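Local coordinates for xylose isomerase-like TIM barrel (PDB 2QW5), which probably acts as a sugar isomerase or epimerase, binding a zinc ion and D-xylose in a pocket of its TIM barrel, at residues Y60-D63 / L64-T68; L155-R158 / Y159-Q163. One frame throughout, in Å; residues are numbered along the deposited sequence.

Interaction 1 of 2, residues Y60-D63 / L64-T68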
ATOM      1  N   TYR A  60     -16.520 -17.543 -21.578  1.00 19.78           N
ATOM      2  CA  TYR A  60     -15.711 -17.686 -22.805  1.00 21.35           C
ATOM      3  C   TYR A  60     -16.486 -17.706 -24.115  1.00 24.24           C
ATOM      4  O   TYR A  60     -16.103 -16.990 -25.077  1.00 24.31           O
ATOM      5  CB  TYR A  60     -14.786 -18.892 -22.762  1.00 21.10           C
ATOM      6  CG  TYR A  60     -13.717 -18.820 -21.686  1.00 12.29           C
ATOM      7  CD1 TYR A  60     -13.114 -17.601 -21.310  1.00 17.40           C
ATOM      8  CD2 TYR A  60     -13.199 -19.987 -21.135  1.00 23.69           C
ATOM      9  CE1 TYR A  60     -12.115 -17.543 -20.344  1.00 20.35           C
ATOM     10  CE2 TYR A  60     -12.178 -19.937 -20.176  1.00 20.71           C
ATOM     11  CZ  TYR A  60     -11.635 -18.715 -19.805  1.00 17.75           C
ATOM     12  OH  TYR A  60     -10.681 -18.626 -18.856  1.00 17.84           O
ATOM     13  N   ALA A  61     -17.569 -18.480 -24.137  1.00 23.10           N
ATOM     14  CA  ALA A  61     -18.395 -18.605 -25.322  1.00 24.12           C
ATOM     15  C   ALA A  61     -19.087 -17.266 -25.617  1.00 23.38           C
ATOM     16  O   ALA A  61     -19.109 -16.824 -26.793  1.00 23.48           O
ATOM     17  CB  ALA A  61     -19.388 -19.757 -25.164  1.00 23.66           C
ATOM     18  N   GLN A  62     -19.586 -16.594 -24.567  1.00 20.73           N
ATOM     19  CA  GLN A  62     -20.236 -15.295 -24.771  0.50 21.75           C
ATOM     20  C   GLN A  62     -19.240 -14.244 -25.283  1.00 21.31           C
ATOM     21  O   GLN A  62     -19.588 -13.434 -26.148  1.00 22.84           O
ATOM     22  CB  GLN A  62     -20.979 -14.809 -23.509  0.50 23.19           C
ATOM     23  CG  GLN A  62     -21.825 -13.531 -23.735  0.50 22.81           C
ATOM     24  CD  GLN A  62     -22.824 -13.675 -24.884  0.50 29.81           C
ATOM     25  OE1 GLN A  62     -23.802 -14.423 -24.782  0.50 33.94           O
ATOM     26  NE2 GLN A  62     -22.572 -12.965 -25.982  0.50 21.49           N
ATOM     27  N   ASP A  63     -18.006 -14.271 -24.787  1.00 22.26           N
ATOM     28  CA  ASP A  63     -16.970 -13.345 -25.266  1.00 21.91           C
ATOM     29  C   ASP A  63     -16.696 -13.550 -26.760  1.00 21.79           C
ATOM     30  O   ASP A  63     -16.618 -12.575 -27.515  1.00 18.93           O
ATOM     31  CB  ASP A  63     -15.644 -13.537 -24.500  1.00 23.31           C
ATOM     32  CG  ASP A  63     -15.704 -13.080 -23.045  1.00 28.13           C
ATOM     33  OD1 ASP A  63     -16.511 -12.187 -22.732  1.00 27.00           O
ATOM     34  OD2 ASP A  63     -14.906 -13.626 -22.232  1.00 27.57           O
ATOM     35  N   LEU A  64     -16.587 -14.810 -27.172  1.00 20.30           N
ATOM     36  CA  LEU A  64     -16.280 -15.142 -28.582  1.00 20.44           C
ATOM     37  C   LEU A  64     -17.361 -14.624 -29.516  1.00 22.11           C
ATOM     38  O   LEU A  64     -17.074 -14.012 -30.543  1.00 21.94           O
ATOM     39  CB  LEU A  64     -16.086 -16.648 -28.745  1.00 20.03           C
ATOM     40  CG  LEU A  64     -15.608 -17.161 -30.099  1.00 21.35           C
ATOM     41  CD1 LEU A  64     -14.369 -16.397 -30.598  1.00 22.48           C
ATOM     42  CD2 LEU A  64     -15.364 -18.662 -30.049  1.00 18.01           C
ATOM     43  N   GLU A  65     -18.597 -14.798 -29.081  1.00 23.33           N
ATOM     44  CA  GLU A  65     -19.766 -14.299 -29.790  1.00 26.63           C
ATOM     45  C   GLU A  65     -19.765 -12.775 -29.856  1.00 22.96           C
ATOM     46  O   GLU A  65     -19.984 -12.211 -30.911  1.00 18.88           O
ATOM     47  CB  GLU A  65     -21.024 -14.840 -29.098  1.00 26.68           C
ATOM     48  CG  GLU A  65     -22.343 -14.425 -29.708  1.00 37.80           C
ATOM     49  CD  GLU A  65     -23.483 -15.288 -29.169  1.00 40.84           C
ATOM     50  OE1 GLU A  65     -23.624 -15.378 -27.912  1.00 56.02           O
ATOM     51  OE2 GLU A  65     -24.217 -15.877 -30.004  1.00 60.15           O
ATOM     52  N   ASN A  66     -19.466 -12.103 -28.747  1.00 21.47           N
ATOM     53  CA  ASN A  66     -19.427 -10.630 -28.759  1.00 21.29           C
ATOM     54  C   ASN A  66     -18.359 -10.064 -29.677  1.00 20.01           C
ATOM     55  O   ASN A  66     -18.631  -9.164 -30.455  1.00 19.17           O
ATOM     56  CB  ASN A  66     -19.243 -10.062 -27.346  1.00 21.67           C
ATOM     57  CG  ASN A  66     -20.445 -10.293 -26.460  1.00 25.25           C
ATOM     58  OD1 ASN A  66     -21.569 -10.546 -26.930  1.00 25.52           O
ATOM     59  ND2 ASN A  66     -20.218 -10.195 -25.169  1.00 22.45           N
ATOM     60  N   TYR A  67     -17.137 -10.585 -29.588  1.00 18.67           N
ATOM     61  CA  TYR A  67     -16.046 -10.093 -30.473  1.00 17.11           C
ATOM     62  C   TYR A  67     -16.302 -10.453 -31.960  1.00 17.39           C
ATOM     63  O   TYR A  67     -15.908  -9.704 -32.853  1.00 18.45           O
ATOM     64  CB  TYR A  67     -14.659 -10.571 -29.967  1.00 15.89           C
ATOM     65  CG  TYR A  67     -14.208  -9.809 -28.714  1.00 15.50           C
ATOM     66  CD1 TYR A  67     -13.728  -8.503 -28.816  1.00 19.07           C
ATOM     67  CD2 TYR A  67     -14.167 -10.414 -27.450  1.00 22.57           C
ATOM     68  CE1 TYR A  67     -13.280  -7.787 -27.700  1.00 21.20           C
ATOM     69  CE2 TYR A  67     -13.705  -9.698 -26.309  1.00 21.99           C
ATOM     70  CZ  TYR A  67     -13.258  -8.398 -26.451  1.00 17.22           C
ATOM     71  OH  TYR A  67     -12.829  -7.681 -25.365  1.00 18.73           O
ATOM     72  N   THR A  68     -16.951 -11.597 -32.208  1.00 19.65           N
ATOM     73  CA  THR A  68     -17.339 -11.988 -33.573  1.00 17.99           C
ATOM     74  C   THR A  68     -18.321 -10.918 -34.080  1.00 20.30           C
ATOM     75  O   THR A  68     -18.177 -10.411 -35.189  1.00 24.35           O
ATOM     76  CB  THR A  68     -17.982 -13.372 -33.627  1.00 16.18           C
ATOM     77  OG1 THR A  68     -17.029 -14.375 -33.231  1.00 22.54           O
ATOM     78  CG2 THR A  68     -18.504 -13.677 -35.061  1.00 16.68           C
TER
HETATM   79  O   HOH W   1     -17.670  -9.991 -24.265  1.00 33.58           O
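The first turns of helix 60-76, which links strand 47-51 to strand 83-87 in one beta-alpha-beta unit of the TIM barrel, bring Y60, A61, Q62 and D63 against L64, E65, N66 and Y67 through regular i to i+4 bonding. Backbone N-H groups of L64, E65, N66 and Y67 bind the carbonyls of Y60, A61, Q62 and D63 in turn; that from Y67 N to D63 O is almost straight, with an N-H...O angle of 174°. D63 O also meets the Y67 ring, whose CD2 lies 3.3 Å away, approaching obliquely.

On the outer side, Q62 leaves the helix with CG anti to its backbone N (chi1 -173°), but a bend at chi2 turns the amide forward, toward N66 in the next turn. In the conformer described, one of two modelled for Q62, NE2 gives a weak bond to N66 OD1 at 2.8 Å, the N-H pointing well off the line to the oxygen, and the two amide planes are inclined by 33°. In that same conformer E65 OE1 lies 3.3 Å from Q62 NE2, its carboxylate only modestly inclined to the Q62 amide.

D63 has its carboxylate shared: OD2 forms a salt bridge with R114 of helix 101-120, whereas OD1 faces N66 through water. Both D63 and N66 carry CG beside the backbone N, and a water sits between their polar ends. That water donates to D63 OD1 at 2.9 Å and accepts from N66 ND2 at 2.7 Å.

Interaction 2 of 2, residues L155-R158 / Y159-Q163; sequences LKVR and YANAQ
Four backbone bonds join L155-R158 to Y159-Q163, running from the N-H groups of Y159, A160, N161 and A162 to the carbonyls of L155, K156, V157 and R158. The bond from Y159 N to L155 O is 2.8 Å long and close to straight (168°), whereas the one from A162 N to R158 O is more bent, at 143°. The polar ends of R158 and N161 reach beyond the helix: R158 pairs with D95 through NH2 and with S97 OG through NE, and N161 ND2 binds S97 O and N99 OD1. Helix 148-176 of the TIM barrel, which precedes strand 179-182, is thereby tied to the loop carrying those residues.

Y159 folds its ring back toward the preceding turn, CG lying anti to the carbonyl carbon (chi1 -66°). CE2 comes 3.8 Å from L155 CB, and OH lies 4.0 Å from L155 CD1, the two side chains crossing at a slant. L155 O sits obliquely to the same ring, 3.1 Å from CD2. Replacing Y159 with an alanine would probably open a gap beside L155 and deprive P193 of the aromatic ring it packs on. Nearby, V157 and N161 run side by side and point the same way, with V157 CG1 4.1 Å from N161 ND2.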
ATOM      1  N   LEU A 155      12.055 -16.618 -10.425  1.00 19.35           N
ATOM      2  CA  LEU A 155      11.614 -16.643 -11.821  1.00 19.03           C
ATOM      3  C   LEU A 155      12.028 -17.871 -12.617  1.00 19.44           C
ATOM      4  O   LEU A 155      11.334 -18.221 -13.567  1.00 18.12           O
ATOM      5  CB  LEU A 155      11.994 -15.373 -12.570  1.00 20.22           C
ATOM      6  CG  LEU A 155      11.282 -14.072 -12.193  1.00 22.65           C
ATOM      7  CD1 LEU A 155      12.001 -12.897 -12.855  1.00 16.79           C
ATOM      8  CD2 LEU A 155       9.777 -14.094 -12.531  1.00 23.23           C
ATOM      9  N   LYS A 156      13.139 -18.523 -12.252  1.00 20.09           N
ATOM     10  CA  LYS A 156      13.551 -19.767 -12.951  1.00 20.28           C
ATOM     11  C   LYS A 156      12.492 -20.847 -12.823  1.00 18.41           C
ATOM     12  O   LYS A 156      12.222 -21.560 -13.794  1.00 20.12           O
ATOM     13  CB  LYS A 156      14.870 -20.320 -12.415  1.00 22.19           C
ATOM     14  CG  LYS A 156      16.089 -19.446 -12.635  1.00 25.13           C
ATOM     15  CD  LYS A 156      17.284 -20.072 -11.874  1.00 26.58           C
ATOM     16  CE  LYS A 156      18.533 -19.225 -12.039  1.00 33.77           C
ATOM     17  NZ  LYS A 156      19.704 -19.869 -11.394  1.00 39.18           N
ATOM     18  N   VAL A 157      11.874 -20.933 -11.639  1.00 19.93           N
ATOM     19  CA  VAL A 157      10.833 -21.934 -11.371  1.00 19.07           C
ATOM     20  C   VAL A 157       9.559 -21.577 -12.156  1.00 18.22           C
ATOM     21  O   VAL A 157       8.947 -22.451 -12.755  1.00 17.59           O
ATOM     22  CB  VAL A 157      10.528 -22.090  -9.863  1.00 22.49           C
ATOM     23  CG1 VAL A 157       9.448 -23.179  -9.619  1.00 14.67           C
ATOM     24  CG2 VAL A 157      11.785 -22.381  -9.092  1.00 19.95           C
ATOM     25  N   ARG A 158       9.211 -20.284 -12.193  1.00 18.62           N
ATOM     26  CA  ARG A 158       8.036 -19.804 -12.916  1.00 16.73           C
ATOM     27  C   ARG A 158       8.191 -20.045 -14.409  1.00 16.39           C
ATOM     28  O   ARG A 158       7.270 -20.573 -15.059  1.00 16.93           O
ATOM     29  CB  ARG A 158       7.806 -18.305 -12.648  1.00 13.18           C
ATOM     30  CG  ARG A 158       7.633 -17.937 -11.160  1.00 16.58           C
ATOM     31  CD  ARG A 158       6.289 -18.375 -10.559  1.00 18.71           C
ATOM     32  NE  ARG A 158       5.215 -17.564 -11.143  1.00 22.76           N
ATOM     33  CZ  ARG A 158       4.868 -16.330 -10.766  1.00 26.55           C
ATOM     34  NH1 ARG A 158       5.445 -15.719  -9.733  1.00 27.19           N
ATOM     35  NH2 ARG A 158       3.902 -15.700 -11.429  1.00 20.79           N
ATOM     36  N   TYR A 159       9.365 -19.723 -14.953  1.00 16.38           N
ATOM     37  CA  TYR A 159       9.632 -19.971 -16.376  1.00 18.94           C
ATOM     38  C   TYR A 159       9.563 -21.478 -16.709  1.00 19.86           C
ATOM     39  O   TYR A 159       8.958 -21.844 -17.698  1.00 18.85           O
ATOM     40  CB  TYR A 159      10.954 -19.346 -16.827  1.00 18.31           C
ATOM     41  CG  TYR A 159      10.978 -17.820 -16.790  1.00 19.02           C
ATOM     42  CD1 TYR A 159       9.899 -17.055 -17.251  1.00 20.95           C
ATOM     43  CD2 TYR A 159      12.113 -17.143 -16.365  1.00 24.98           C
ATOM     44  CE1 TYR A 159       9.944 -15.633 -17.213  1.00 21.72           C
ATOM     45  CE2 TYR A 159      12.173 -15.729 -16.319  1.00 19.99           C
ATOM     46  CZ  TYR A 159      11.095 -14.986 -16.760  1.00 19.14           C
ATOM     47  OH  TYR A 159      11.190 -13.617 -16.715  1.00 22.32           O
ATOM     48  N   ALA A 160      10.145 -22.340 -15.863  1.00 19.65           N
ATOM     49  CA  ALA A 160      10.051 -23.817 -16.050  1.00 20.83           C
ATOM     50  C   ALA A 160       8.593 -24.323 -16.033  1.00 21.92           C
ATOM     51  O   ALA A 160       8.209 -25.170 -16.869  1.00 23.17           O
ATOM     52  CB  ALA A 160      10.891 -24.559 -15.036  1.00 20.71           C
ATOM     53  N   ASN A 161       7.781 -23.777 -15.135  1.00 21.68           N
ATOM     54  CA  ASN A 161       6.345 -24.113 -15.061  1.00 19.86           C
ATOM     55  C   ASN A 161       5.599 -23.713 -16.327  1.00 18.63           C
ATOM     56  O   ASN A 161       4.722 -24.438 -16.771  1.00 16.69           O
ATOM     57  CB  ASN A 161       5.628 -23.378 -13.917  1.00 18.20           C
ATOM     58  CG  ASN A 161       6.095 -23.794 -12.536  1.00 22.38           C
ATOM     59  OD1 ASN A 161       6.663 -24.865 -12.357  1.00 21.55           O
ATOM     60  ND2 ASN A 161       5.824 -22.932 -11.533  1.00 20.08           N
ATOM     61  N   ALA A 162       5.941 -22.550 -16.883  1.00 18.46           N
ATOM     62  CA  ALA A 162       5.196 -21.987 -18.024  1.00 16.97           C
ATOM     63  C   ALA A 162       5.583 -22.564 -19.393  1.00 16.45           C
ATOM     64  O   ALA A 162       4.749 -22.579 -20.307  1.00 18.73           O
ATOM     65  CB  ALA A 162       5.297 -20.449 -18.020  1.00 13.43           C
ATOM     66  N   GLN A 163       6.823 -23.050 -19.546  1.00 17.81           N
ATOM     67  CA  GLN A 163       7.288 -23.479 -20.870  1.00 18.98           C
ATOM     68  C   GLN A 163       6.394 -24.527 -21.577  1.00 19.75           C
ATOM     69  O   GLN A 163       6.022 -24.313 -22.739  1.00 17.30           O
ATOM     70  CB  GLN A 163       8.751 -23.921 -20.816  1.00 18.32           C
ATOM     71  CG  GLN A 163       9.718 -22.760 -20.706  1.00 20.97           C
ATOM     72  CD  GLN A 163      11.135 -23.168 -20.330  1.00 20.82           C
ATOM     73  OE1 GLN A 163      11.336 -24.081 -19.538  1.00 24.00           O
ATOM     74  NE2 GLN A 163      12.133 -22.451 -20.870  1.00 20.12           N
TER

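Overall arrangement
Each contact joins successive turns within its own helix while its side chains reach into the surrounding barrel. Interaction 1 comes first along the chain, on helix 60-76, and is complete before interaction 2 begins on helix 148-176. Strands 83-87 and 125-128, with helix 101-120, lie between these helices in sequence. The contact centres are 31 Å apart and their nearest atoms about 16 Å apart, so the two do not touch. Each centre lies 21 Å from that of the chain, in the helical layer around the eight-stranded parallel barrel. Thus they belong to separate parts of one fold that holds zinc and D-xylose.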